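Local structure of restriction endonuclease AspBHI (Azoarcus sp., 4OC8) at residues A[8-16]-A[177-185]; A[138-146]-A[201-210]. The protein cuts DNA in a modification-dependent manner as a restriction endonuclease, probably joining an N-terminal DNA-binding domain to a PDDEXK-type nuclease domain. All blocks are in the same frame, centred on the assembly; numbering follows the deposited sequence.

Contact 1. Residues A[8-16]-A[177-185]; sequences TLGQVDLIV and EAVIPRAWV
Leu14 and Ile180 form the hydrogen-bonded pair of a two-stranded antiparallel ribbon, strands 14-15 and 179-180, in the N-terminal part of the chain, beside Phe136 of strand 133-142; the N-terminal family belongs to the PUA clan. Three backbone bonds knit the strands: Leu14 N reaches Ile180 O at 3.0 Å, Ile180 N returns to Leu14 O almost straight (178°), and Val16 N extends the ladder to Ala178 O at 3.2 Å. Ile15 and Val179 make the neighbouring non-hydrogen-bonded pair; the hydroxyl of Tyr20 bonds to Asp13 O and Ile15 N.

The apolar contacts fall on two faces. Leu14 and Ile180 meet through their CB atoms and turn to the buried face, where Phe136 touches both; Ile15 and Val179 lie on the other, against Leu92 of the second subunit. Beside them, Asp13 CB rests on Val179 CG1 at 3.6 Å.

Polar side-chain contacts tie down the turn from strand 179-180 into helix 182-189. Asp13, its CG swung beside its own backbone N (chi1 -82°), presents OD1 to Arg182 N at 2.8 Å; the N-H arrives on the anti side of the carboxylate, well out of its plane. The Arg182 side chain then runs back along residues 9-12, CD passing Val12 O and Gln11 O, and bends at chi3 (-82°). The firmer partner of its NH1 is Pro36 O, the bond to Leu9 O being only weak. Gly10 O sits over the centre of the guanidinium face, 3.2 Å from Arg182 CZ.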
ATOM      1  N   THR A   8       6.399 -44.301  -9.206  1.00 66.89           N
ATOM      2  CA  THR A   8       6.762 -43.067  -9.898  1.00 68.48           C
ATOM      3  C   THR A   8       7.540 -42.090  -9.004  1.00 70.84           C
ATOM      4  O   THR A   8       8.336 -41.281  -9.491  1.00 67.13           O
ATOM      5  CB  THR A   8       5.498 -42.373 -10.450  1.00 59.03           C
ATOM      6  OG1 THR A   8       4.746 -43.310 -11.231  1.00 63.69           O
ATOM      7  CG2 THR A   8       5.857 -41.176 -11.315  1.00 60.93           C
ATOM      8  N   LEU A   9       7.325 -42.191  -7.695  1.00 58.90           N
ATOM      9  CA  LEU A   9       7.980 -41.312  -6.730  1.00 51.76           C
ATOM     10  C   LEU A   9       9.486 -41.559  -6.610  1.00 58.22           C
ATOM     11  O   LEU A   9      10.198 -40.782  -5.970  1.00 50.67           O
ATOM     12  CB  LEU A   9       7.319 -41.444  -5.361  1.00 53.32           C
ATOM     13  CG  LEU A   9       5.822 -41.150  -5.314  1.00 54.41           C
ATOM     14  CD1 LEU A   9       5.270 -41.477  -3.940  1.00 52.95           C
ATOM     15  CD2 LEU A   9       5.557 -39.696  -5.667  1.00 59.09           C
ATOM     16  N   GLY A  10       9.970 -42.637  -7.221  1.00 56.35           N
ATOM     17  CA  GLY A  10      11.397 -42.900  -7.253  1.00 57.29           C
ATOM     18  C   GLY A  10      12.041 -42.430  -8.546  1.00 63.35           C
ATOM     19  O   GLY A  10      13.245 -42.603  -8.752  1.00 57.11           O
ATOM     20  N   GLN A  11      11.242 -41.816  -9.416  1.00 61.47           N
ATOM     21  CA  GLN A  11      11.715 -41.460 -10.750  1.00 67.60           C
ATOM     22  C   GLN A  11      11.451 -40.007 -11.155  1.00 65.65           C
ATOM     23  O   GLN A  11      12.331 -39.342 -11.705  1.00 69.11           O
ATOM     24  CB  GLN A  11      11.116 -42.416 -11.792  1.00 76.56           C
ATOM     25  CG  GLN A  11      11.656 -43.839 -11.698  1.00 75.82           C
ATOM     26  CD  GLN A  11      10.699 -44.871 -12.257  1.00 83.39           C
ATOM     27  OE1 GLN A  11       9.579 -44.547 -12.659  1.00 90.26           O
ATOM     28  NE2 GLN A  11      11.134 -46.127 -12.283  1.00 70.82           N
ATOM     29  N   VAL A  12      10.244 -39.518 -10.886  1.00 59.33           N
ATOM     30  CA  VAL A  12       9.842 -38.185 -11.336  1.00 56.30           C
ATOM     31  C   VAL A  12      10.559 -37.048 -10.586  1.00 48.58           C
ATOM     32  O   VAL A  12      10.923 -37.183  -9.420  1.00 42.76           O
ATOM     33  CB  VAL A  12       8.301 -38.014 -11.263  1.00 52.58           C
ATOM     34  CG1 VAL A  12       7.830 -37.998  -9.821  1.00 55.93           C
ATOM     35  CG2 VAL A  12       7.854 -36.756 -11.989  1.00 62.86           C
ATOM     36  N   ASP A  13      10.779 -35.934 -11.278  1.00 53.13           N
ATOM     37  CA  ASP A  13      11.373 -34.747 -10.675  1.00 53.44           C
ATOM     38  C   ASP A  13      10.382 -34.012  -9.767  1.00 50.01           C
ATOM     39  O   ASP A  13       9.205 -34.368  -9.691  1.00 42.74           O
ATOM     40  CB  ASP A  13      11.878 -33.797 -11.766  1.00 43.37           C
ATOM     41  CG  ASP A  13      13.244 -34.186 -12.293  1.00 49.56           C
ATOM     42  OD1 ASP A  13      14.032 -34.752 -11.503  1.00 50.22           O
ATOM     43  OD2 ASP A  13      13.529 -33.923 -13.487  1.00 36.05           O
ATOM     44  N   LEU A  14      10.870 -32.981  -9.082  1.00 40.82           N
ATOM     45  CA  LEU A  14      10.025 -32.136  -8.244  1.00 41.25           C
ATOM     46  C   LEU A  14       9.486 -30.954  -9.042  1.00 40.05           C
ATOM     47  O   LEU A  14      10.218 -30.004  -9.324  1.00 40.02           O
ATOM     48  CB  LEU A  14      10.807 -31.621  -7.033  1.00 44.44           C
ATOM     49  CG  LEU A  14      10.971 -32.534  -5.818  1.00 35.82           C
ATOM     50  CD1 LEU A  14      11.830 -33.737  -6.142  1.00 44.45           C
ATOM     51  CD2 LEU A  14      11.573 -31.749  -4.677  1.00 36.11           C
ATOM     52  N   ILE A  15       8.203 -31.011  -9.388  1.00 37.86           N
ATOM     53  CA  ILE A  15       7.575 -30.009 -10.249  1.00 38.01           C
ATOM     54  C   ILE A  15       6.660 -29.067  -9.455  1.00 38.12           C
ATOM     55  O   ILE A  15       5.831 -29.513  -8.659  1.00 34.26           O
ATOM     56  CB  ILE A  15       6.785 -30.696 -11.386  1.00 39.07           C
ATOM     57  CG1 ILE A  15       7.689 -31.697 -12.114  1.00 36.46           C
ATOM     58  CG2 ILE A  15       6.204 -29.665 -12.352  1.00 24.92           C
ATOM     59  CD1 ILE A  15       6.948 -32.836 -12.784  1.00 28.34           C
ATOM     60  N   VAL A  16       6.824 -27.766  -9.673  1.00 33.62           N
ATOM     61  CA  VAL A  16       6.058 -26.761  -8.940  1.00 35.52           C
ATOM     62  C   VAL A  16       4.550 -26.991  -9.039  1.00 38.22           C
ATOM     63  O   VAL A  16       3.997 -27.103 -10.138  1.00 42.72           O
ATOM     64  CB  VAL A  16       6.401 -25.337  -9.412  1.00 32.13           C
ATOM     65  CG1 VAL A  16       5.431 -24.332  -8.818  1.00 31.78           C
ATOM     66  CG2 VAL A  16       7.834 -24.995  -9.044  1.00 27.67           C
ATOM     67  N   GLU A 177      12.157 -21.420 -10.377  1.00 34.88           N
ATOM     68  CA  GLU A 177      12.533 -22.660 -11.046  1.00 34.19           C
ATOM     69  C   GLU A 177      11.300 -23.548 -11.154  1.00 35.06           C
ATOM     70  O   GLU A 177      10.667 -23.842 -10.148  1.00 38.68           O
ATOM     71  CB  GLU A 177      13.626 -23.395 -10.263  1.00 27.88           C
ATOM     72  CG  GLU A 177      14.923 -22.610 -10.112  1.00 42.77           C
ATOM     73  CD  GLU A 177      15.703 -22.478 -11.419  1.00 55.42           C
ATOM     74  OE1 GLU A 177      15.492 -23.300 -12.339  1.00 57.86           O
ATOM     75  OE2 GLU A 177      16.538 -21.553 -11.523  1.00 53.29           O
ATOM     76  N   ALA A 178      10.961 -23.980 -12.364  1.00 42.62           N
ATOM     77  CA  ALA A 178       9.771 -24.807 -12.562  1.00 36.40           C
ATOM     78  C   ALA A 178      10.007 -26.268 -12.185  1.00 34.45           C
ATOM     79  O   ALA A 178       9.092 -26.954 -11.728  1.00 35.84           O
ATOM     80  CB  ALA A 178       9.272 -24.701 -13.995  1.00 32.03           C
ATOM     81  N   VAL A 179      11.231 -26.747 -12.385  1.00 36.40           N
ATOM     82  CA  VAL A 179      11.549 -28.143 -12.096  1.00 36.46           C
ATOM     83  C   VAL A 179      12.847 -28.301 -11.308  1.00 37.06           C
ATOM     84  O   VAL A 179      13.902 -27.792 -11.696  1.00 35.27           O
ATOM     85  CB  VAL A 179      11.643 -28.992 -13.381  1.00 29.62           C
ATOM     86  CG1 VAL A 179      11.975 -30.424 -13.028  1.00 32.56           C
ATOM     87  CG2 VAL A 179      10.339 -28.926 -14.172  1.00 27.25           C
ATOM     88  N   ILE A 180      12.754 -29.016 -10.194  1.00 32.78           N
ATOM     89  CA  ILE A 180      13.921 -29.309  -9.379  1.00 40.47           C
ATOM     90  C   ILE A 180      14.312 -30.773  -9.560  1.00 42.00           C
ATOM     91  O   ILE A 180      13.551 -31.671  -9.202  1.00 46.14           O
ATOM     92  CB  ILE A 180      13.644 -29.029  -7.894  1.00 38.47           C
ATOM     93  CG1 ILE A 180      12.978 -27.662  -7.733  1.00 34.35           C
ATOM     94  CG2 ILE A 180      14.926 -29.108  -7.093  1.00 36.21           C
ATOM     95  CD1 ILE A 180      13.832 -26.516  -8.211  1.00 35.48           C
ATOM     96  N   PRO A 181      15.499 -31.013 -10.133  1.00 37.47           N
ATOM     97  CA  PRO A 181      15.979 -32.365 -10.421  1.00 35.70           C
ATOM     98  C   PRO A 181      16.068 -33.189  -9.147  1.00 38.06           C
ATOM     99  O   PRO A 181      16.722 -32.746  -8.205  1.00 44.69           O
ATOM    100  CB  PRO A 181      17.389 -32.119 -10.964  1.00 38.45           C
ATOM    101  CG  PRO A 181      17.375 -30.722 -11.462  1.00 29.70           C
ATOM    102  CD  PRO A 181      16.477 -29.986 -10.525  1.00 43.95           C
ATOM    103  N   ARG A 182      15.432 -34.357  -9.111  1.00 37.06           N
ATOM    104  CA  ARG A 182      15.537 -35.219  -7.938  1.00 40.43           C
ATOM    105  C   ARG A 182      16.952 -35.776  -7.782  1.00 42.92           C
ATOM    106  O   ARG A 182      17.375 -36.107  -6.673  1.00 48.00           O
ATOM    107  CB  ARG A 182      14.499 -36.347  -7.958  1.00 47.89           C
ATOM    108  CG  ARG A 182      14.698 -37.394  -9.037  1.00 51.37           C
ATOM    109  CD  ARG A 182      13.816 -38.611  -8.776  1.00 50.15           C
ATOM    110  NE  ARG A 182      14.408 -39.523  -7.799  1.00 66.70           N
ATOM    111  CZ  ARG A 182      13.743 -40.085  -6.794  1.00 62.10           C
ATOM    112  NH1 ARG A 182      12.453 -39.826  -6.623  1.00 56.10           N
ATOM    113  NH2 ARG A 182      14.370 -40.904  -5.959  1.00 52.35           N
ATOM    114  N   ALA A 183      17.677 -35.867  -8.893  1.00 37.93           N
ATOM    115  CA  ALA A 183      19.089 -36.234  -8.859  1.00 35.60           C
ATOM    116  C   ALA A 183      19.874 -35.272  -7.966  1.00 43.80           C
ATOM    117  O   ALA A 183      20.676 -35.697  -7.132  1.00 45.39           O
ATOM    118  CB  ALA A 183      19.664 -36.238 -10.256  1.00 42.62           C
ATOM    119  N   TRP A 184      19.628 -33.974  -8.141  1.00 48.03           N
ATOM    120  CA  TRP A 184      20.291 -32.943  -7.346  1.00 46.52           C
ATOM    121  C   TRP A 184      19.880 -33.029  -5.888  1.00 47.18           C
ATOM    122  O   TRP A 184      20.716 -32.914  -4.984  1.00 47.20           O
ATOM    123  CB  TRP A 184      19.956 -31.552  -7.881  1.00 41.08           C
ATOM    124  CG  TRP A 184      20.628 -30.437  -7.128  1.00 43.72           C
ATOM    125  CD1 TRP A 184      21.969 -30.192  -7.051  1.00 48.85           C
ATOM    126  CD2 TRP A 184      19.988 -29.406  -6.363  1.00 49.21           C
ATOM    127  NE1 TRP A 184      22.205 -29.078  -6.279  1.00 53.33           N
ATOM    128  CE2 TRP A 184      21.003 -28.576  -5.847  1.00 52.97           C
ATOM    129  CE3 TRP A 184      18.654 -29.107  -6.062  1.00 48.22           C
ATOM    130  CZ2 TRP A 184      20.728 -27.466  -5.046  1.00 45.53           C
ATOM    131  CZ3 TRP A 184      18.383 -28.005  -5.268  1.00 35.64           C
ATOM    132  CH2 TRP A 184      19.415 -27.199  -4.771  1.00 43.69           C
ATOM    133  N   VAL A 185      18.585 -33.225  -5.667  1.00 44.52           N
ATOM    134  CA  VAL A 185      18.043 -33.312  -4.319  1.00 45.71           C
ATOM    135  C   VAL A 185      18.703 -34.446  -3.548  1.00 47.37           C
ATOM    136  O   VAL A 185      19.229 -34.236  -2.458  1.00 49.28           O
ATOM    137  CB  VAL A 185      16.519 -33.505  -4.333  1.00 38.82           C
ATOM    138  CG1 VAL A 185      16.005 -33.759  -2.930  1.00 42.62           C
ATOM    139  CG2 VAL A 185      15.848 -32.284  -4.933  1.00 41.32           C
TER

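Contact 2. Residues A[138-146]-A[201-210]; sequences GLAVPGSPA and WNAWLSAGGI
Ile210, Val141 and Trp201 carry a buried strand-on-helix packing in the N-terminal domain: residues 201-207 of helix 199-207 run nearly parallel to residues 138-142 of strand 133-142 in the large mixed sheet, axes 10.2 Å apart at 9°. Val141 is the central residue on the strand. Its CG1 touches both indoles, obliquely at Trp201 CZ3 (3.6 Å) and over one face of Trp204, where it makes a CH-pi contact 4.0 Å from the five-membered ring centroid. The other methyl, CG2, meets Ile210 CD1 at 3.8 Å. Trp201 reaches the strand with the benzene end of its indole, because CG stands opposite the backbone N (chi1 -178°); CE3 meets Leu139 CD1, and CZ3 has Ala140 O at the ring edge, in its plane. Trp184 of helix 182-189 packs edge-to-face with this indole. A serine replacing Trp204 would probably strip Val141 CG1 of the indole face it packs on, leaving it Trp201 alone of the two rings, and open a gap beside Pro142, whose CD touches Trp204 CZ2. Past the helix end, where Gly208 takes a positive phi, the chain brings Ile210 back to the strand's exit. There its extended side chain (chi2 -177°) crosses Pro145, with CD1 4.0 Å from Pro145 CD.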
ATOM      1  N   GLY A 138       7.757 -25.300  -4.218  1.00 35.60           N
ATOM      2  CA  GLY A 138       8.966 -24.721  -4.768  1.00 34.69           C
ATOM      3  C   GLY A 138      10.220 -24.897  -3.930  1.00 39.30           C
ATOM      4  O   GLY A 138      10.192 -25.439  -2.824  1.00 36.89           O
ATOM      5  N   LEU A 139      11.331 -24.427  -4.479  1.00 38.19           N
ATOM      6  CA  LEU A 139      12.609 -24.421  -3.790  1.00 32.68           C
ATOM      7  C   LEU A 139      12.806 -23.015  -3.256  1.00 33.75           C
ATOM      8  O   LEU A 139      12.588 -22.041  -3.974  1.00 37.78           O
ATOM      9  CB  LEU A 139      13.726 -24.788  -4.768  1.00 23.20           C
ATOM     10  CG  LEU A 139      15.143 -24.344  -4.424  1.00 26.82           C
ATOM     11  CD1 LEU A 139      15.786 -25.290  -3.427  1.00 30.95           C
ATOM     12  CD2 LEU A 139      15.974 -24.230  -5.686  1.00 25.76           C
ATOM     13  N   ALA A 140      13.210 -22.897  -1.999  1.00 33.17           N
ATOM     14  CA  ALA A 140      13.206 -21.589  -1.360  1.00 36.96           C
ATOM     15  C   ALA A 140      14.523 -21.202  -0.705  1.00 35.96           C
ATOM     16  O   ALA A 140      15.333 -22.057  -0.352  1.00 40.04           O
ATOM     17  CB  ALA A 140      12.072 -21.507  -0.349  1.00 39.40           C
ATOM     18  N   VAL A 141      14.717 -19.898  -0.544  1.00 33.10           N
ATOM     19  CA  VAL A 141      15.875 -19.368   0.164  1.00 40.37           C
ATOM     20  C   VAL A 141      15.427 -18.457   1.311  1.00 41.99           C
ATOM     21  O   VAL A 141      14.337 -17.887   1.263  1.00 43.56           O
ATOM     22  CB  VAL A 141      16.805 -18.589  -0.786  1.00 32.86           C
ATOM     23  CG1 VAL A 141      17.371 -19.520  -1.843  1.00 31.97           C
ATOM     24  CG2 VAL A 141      16.061 -17.431  -1.428  1.00 30.97           C
ATOM     25  N   PRO A 142      16.259 -18.334   2.358  1.00 37.86           N
ATOM     26  CA  PRO A 142      15.952 -17.438   3.477  1.00 31.08           C
ATOM     27  C   PRO A 142      15.904 -15.982   3.044  1.00 33.90           C
ATOM     28  O   PRO A 142      16.709 -15.558   2.217  1.00 40.22           O
ATOM     29  CB  PRO A 142      17.139 -17.642   4.418  1.00 31.05           C
ATOM     30  CG  PRO A 142      17.654 -18.992   4.085  1.00 39.00           C
ATOM     31  CD  PRO A 142      17.462 -19.141   2.617  1.00 39.23           C
ATOM     32  N   GLY A 143      14.966 -15.226   3.605  1.00 37.02           N
ATOM     33  CA  GLY A 143      14.884 -13.802   3.347  1.00 27.29           C
ATOM     34  C   GLY A 143      13.950 -13.449   2.210  1.00 32.67           C
ATOM     35  O   GLY A 143      13.240 -14.301   1.670  1.00 31.86           O
ATOM     36  N   SER A 144      13.943 -12.169   1.862  1.00 35.54           N
ATOM     37  CA  SER A 144      13.122 -11.659   0.776  1.00 32.57           C
ATOM     38  C   SER A 144      13.755 -10.384   0.235  1.00 38.07           C
ATOM     39  O   SER A 144      14.374  -9.629   0.984  1.00 38.04           O
ATOM     40  CB  SER A 144      11.699 -11.372   1.265  1.00 39.06           C
ATOM     41  OG  SER A 144      10.878 -10.884   0.216  1.00 38.15           O
ATOM     42  N   PRO A 145      13.615 -10.149  -1.075  1.00 42.95           N
ATOM     43  CA  PRO A 145      14.076  -8.893  -1.676  1.00 40.66           C
ATOM     44  C   PRO A 145      13.216  -7.685  -1.280  1.00 38.95           C
ATOM     45  O   PRO A 145      13.606  -6.562  -1.585  1.00 46.01           O
ATOM     46  CB  PRO A 145      13.952  -9.160  -3.180  1.00 33.28           C
ATOM     47  CG  PRO A 145      12.946 -10.249  -3.294  1.00 32.14           C
ATOM     48  CD  PRO A 145      13.153 -11.110  -2.092  1.00 31.89           C
ATOM     49  N   ALA A 146      12.078  -7.904  -0.623  1.00 33.66           N
ATOM     50  CA  ALA A 146      11.199  -6.791  -0.252  1.00 40.15           C
ATOM     51  C   ALA A 146      11.222  -6.447   1.238  1.00 40.54           C
ATOM     52  O   ALA A 146      10.593  -5.475   1.666  1.00 32.07           O
ATOM     53  CB  ALA A 146       9.782  -7.063  -0.697  1.00 33.62           C
ATOM     54  N   TRP A 201      19.468 -20.954  -7.763  1.00 39.65           N
ATOM     55  CA  TRP A 201      20.163 -21.385  -6.560  1.00 35.91           C
ATOM     56  C   TRP A 201      21.639 -20.995  -6.580  1.00 40.56           C
ATOM     57  O   TRP A 201      22.139 -20.422  -5.613  1.00 43.10           O
ATOM     58  CB  TRP A 201      20.015 -22.888  -6.331  1.00 32.71           C
ATOM     59  CG  TRP A 201      20.682 -23.324  -5.062  1.00 37.66           C
ATOM     60  CD1 TRP A 201      21.938 -23.839  -4.932  1.00 34.82           C
ATOM     61  CD2 TRP A 201      20.139 -23.255  -3.737  1.00 39.97           C
ATOM     62  NE1 TRP A 201      22.206 -24.109  -3.614  1.00 35.04           N
ATOM     63  CE2 TRP A 201      21.119 -23.758  -2.859  1.00 42.73           C
ATOM     64  CE3 TRP A 201      18.918 -22.823  -3.209  1.00 39.77           C
ATOM     65  CZ2 TRP A 201      20.916 -23.838  -1.480  1.00 37.55           C
ATOM     66  CZ3 TRP A 201      18.719 -22.908  -1.838  1.00 36.15           C
ATOM     67  CH2 TRP A 201      19.712 -23.410  -0.993  1.00 36.36           C
ATOM     68  N   ASN A 202      22.333 -21.303  -7.674  1.00 37.75           N
ATOM     69  CA  ASN A 202      23.745 -20.942  -7.794  1.00 40.36           C
ATOM     70  C   ASN A 202      23.930 -19.436  -7.716  1.00 40.27           C
ATOM     71  O   ASN A 202      24.868 -18.943  -7.087  1.00 39.65           O
ATOM     72  CB  ASN A 202      24.346 -21.475  -9.096  1.00 41.55           C
ATOM     73  CG  ASN A 202      24.521 -22.977  -9.087  1.00 44.22           C
ATOM     74  OD1 ASN A 202      24.834 -23.570  -8.055  1.00 55.77           O
ATOM     75  ND2 ASN A 202      24.318 -23.606 -10.242  1.00 36.57           N
ATOM     76  N   ALA A 203      23.020 -18.714  -8.360  1.00 37.47           N
ATOM     77  CA  ALA A 203      23.016 -17.260  -8.328  1.00 35.79           C
ATOM     78  C   ALA A 203      22.919 -16.768  -6.891  1.00 44.25           C
ATOM     79  O   ALA A 203      23.670 -15.873  -6.475  1.00 45.60           O
ATOM     80  CB  ALA A 203      21.867 -16.719  -9.151  1.00 23.43           C
ATOM     81  N   TRP A 204      21.998 -17.359  -6.132  1.00 38.13           N
ATOM     82  CA  TRP A 204      21.853 -16.974  -4.735  1.00 39.97           C
ATOM     83  C   TRP A 204      23.125 -17.299  -3.949  1.00 41.16           C
ATOM     84  O   TRP A 204      23.542 -16.532  -3.083  1.00 39.14           O
ATOM     85  CB  TRP A 204      20.624 -17.625  -4.088  1.00 36.13           C
ATOM     86  CG  TRP A 204      20.466 -17.225  -2.649  1.00 39.69           C
ATOM     87  CD1 TRP A 204      19.936 -16.059  -2.173  1.00 37.84           C
ATOM     88  CD2 TRP A 204      20.870 -17.980  -1.501  1.00 35.92           C
ATOM     89  NE1 TRP A 204      19.977 -16.045  -0.800  1.00 31.85           N
ATOM     90  CE2 TRP A 204      20.548 -17.214  -0.362  1.00 36.45           C
ATOM     91  CE3 TRP A 204      21.467 -19.232  -1.324  1.00 35.27           C
ATOM     92  CZ2 TRP A 204      20.805 -17.657   0.933  1.00 40.43           C
ATOM     93  CZ3 TRP A 204      21.723 -19.671  -0.038  1.00 39.46           C
ATOM     94  CH2 TRP A 204      21.396 -18.886   1.074  1.00 39.11           C
ATOM     95  N   LEU A 205      23.744 -18.431  -4.269  1.00 35.46           N
ATOM     96  CA  LEU A 205      24.964 -18.852  -3.593  1.00 38.02           C
ATOM     97  C   LEU A 205      26.100 -17.860  -3.798  1.00 45.18           C
ATOM     98  O   LEU A 205      26.769 -17.464  -2.843  1.00 42.60           O
ATOM     99  CB  LEU A 205      25.398 -20.234  -4.077  1.00 41.63           C
ATOM    100  CG  LEU A 205      24.806 -21.425  -3.330  1.00 37.10           C
ATOM    101  CD1 LEU A 205      25.275 -22.726  -3.951  1.00 35.77           C
ATOM    102  CD2 LEU A 205      25.205 -21.350  -1.872  1.00 38.34           C
ATOM    103  N   SER A 206      26.315 -17.461  -5.049  1.00 45.96           N
ATOM    104  CA  SER A 206      27.439 -16.592  -5.380  1.00 43.73           C
ATOM    105  C   SER A 206      27.217 -15.131  -5.007  1.00 45.48           C
ATOM    106  O   SER A 206      28.095 -14.502  -4.420  1.00 42.56           O
ATOM    107  CB  SER A 206      27.805 -16.706  -6.863  1.00 38.93           C
ATOM    108  OG  SER A 206      26.662 -16.582  -7.688  1.00 52.09           O
ATOM    109  N   ALA A 207      26.046 -14.595  -5.343  1.00 49.27           N
ATOM    110  CA  ALA A 207      25.827 -13.154  -5.230  1.00 46.98           C
ATOM    111  C   ALA A 207      24.950 -12.765  -4.043  1.00 47.66           C
ATOM    112  O   ALA A 207      24.984 -11.624  -3.582  1.00 48.60           O
ATOM    113  CB  ALA A 207      25.244 -12.607  -6.529  1.00 55.68           C
ATOM    114  N   GLY A 208      24.167 -13.716  -3.548  1.00 43.65           N
ATOM    115  CA  GLY A 208      23.257 -13.450  -2.451  1.00 40.49           C
ATOM    116  C   GLY A 208      21.904 -12.958  -2.932  1.00 52.87           C
ATOM    117  O   GLY A 208      20.957 -12.834  -2.150  1.00 53.45           O
ATOM    118  N   GLY A 209      21.807 -12.677  -4.226  1.00 47.30           N
ATOM    119  CA  GLY A 209      20.589 -12.134  -4.791  1.00 39.28           C
ATOM    120  C   GLY A 209      19.484 -13.164  -4.933  1.00 47.32           C
ATOM    121  O   GLY A 209      19.737 -14.370  -5.030  1.00 40.36           O
ATOM    122  N   ILE A 210      18.246 -12.679  -4.957  1.00 41.62           N
ATOM    123  CA  ILE A 210      17.086 -13.556  -5.024  1.00 37.71           C
ATOM    124  C   ILE A 210      16.227 -13.266  -6.250  1.00 42.11           C
ATOM    125  O   ILE A 210      15.770 -12.139  -6.444  1.00 44.49           O
ATOM    126  CB  ILE A 210      16.197 -13.404  -3.773  1.00 34.94           C
ATOM    127  CG1 ILE A 210      16.998 -13.669  -2.500  1.00 29.51           C
ATOM    128  CG2 ILE A 210      15.009 -14.339  -3.848  1.00 33.70           C
ATOM    129  CD1 ILE A 210      16.170 -13.613  -1.253  1.00 29.87           C
TER

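Overall arrangement
The centres of contact 1 and contact 2 lie about 19 Å apart, on the same side of the chain's centre. Along the chain their segments alternate, so the two pairings cross: contact 1 brings residues 8-16 to 177-185, contact 2 brings 138-146 to 201-210. Helices 182-189 and 199-207 follow each other in sequence, and strand 133-142 supplies one side of contact 2 and, through Phe136 and Leu139, also touches side chains of contact 1. Trp184 CZ2 meets Trp201 CD1 and Ile180 CD1 rests on Leu139 CB, so the two contacts pack directly against each other. Ile15, Val16, Ala178 and Val179 pack on the second subunit, while the flanking Ala146 and Ala207 meet the third.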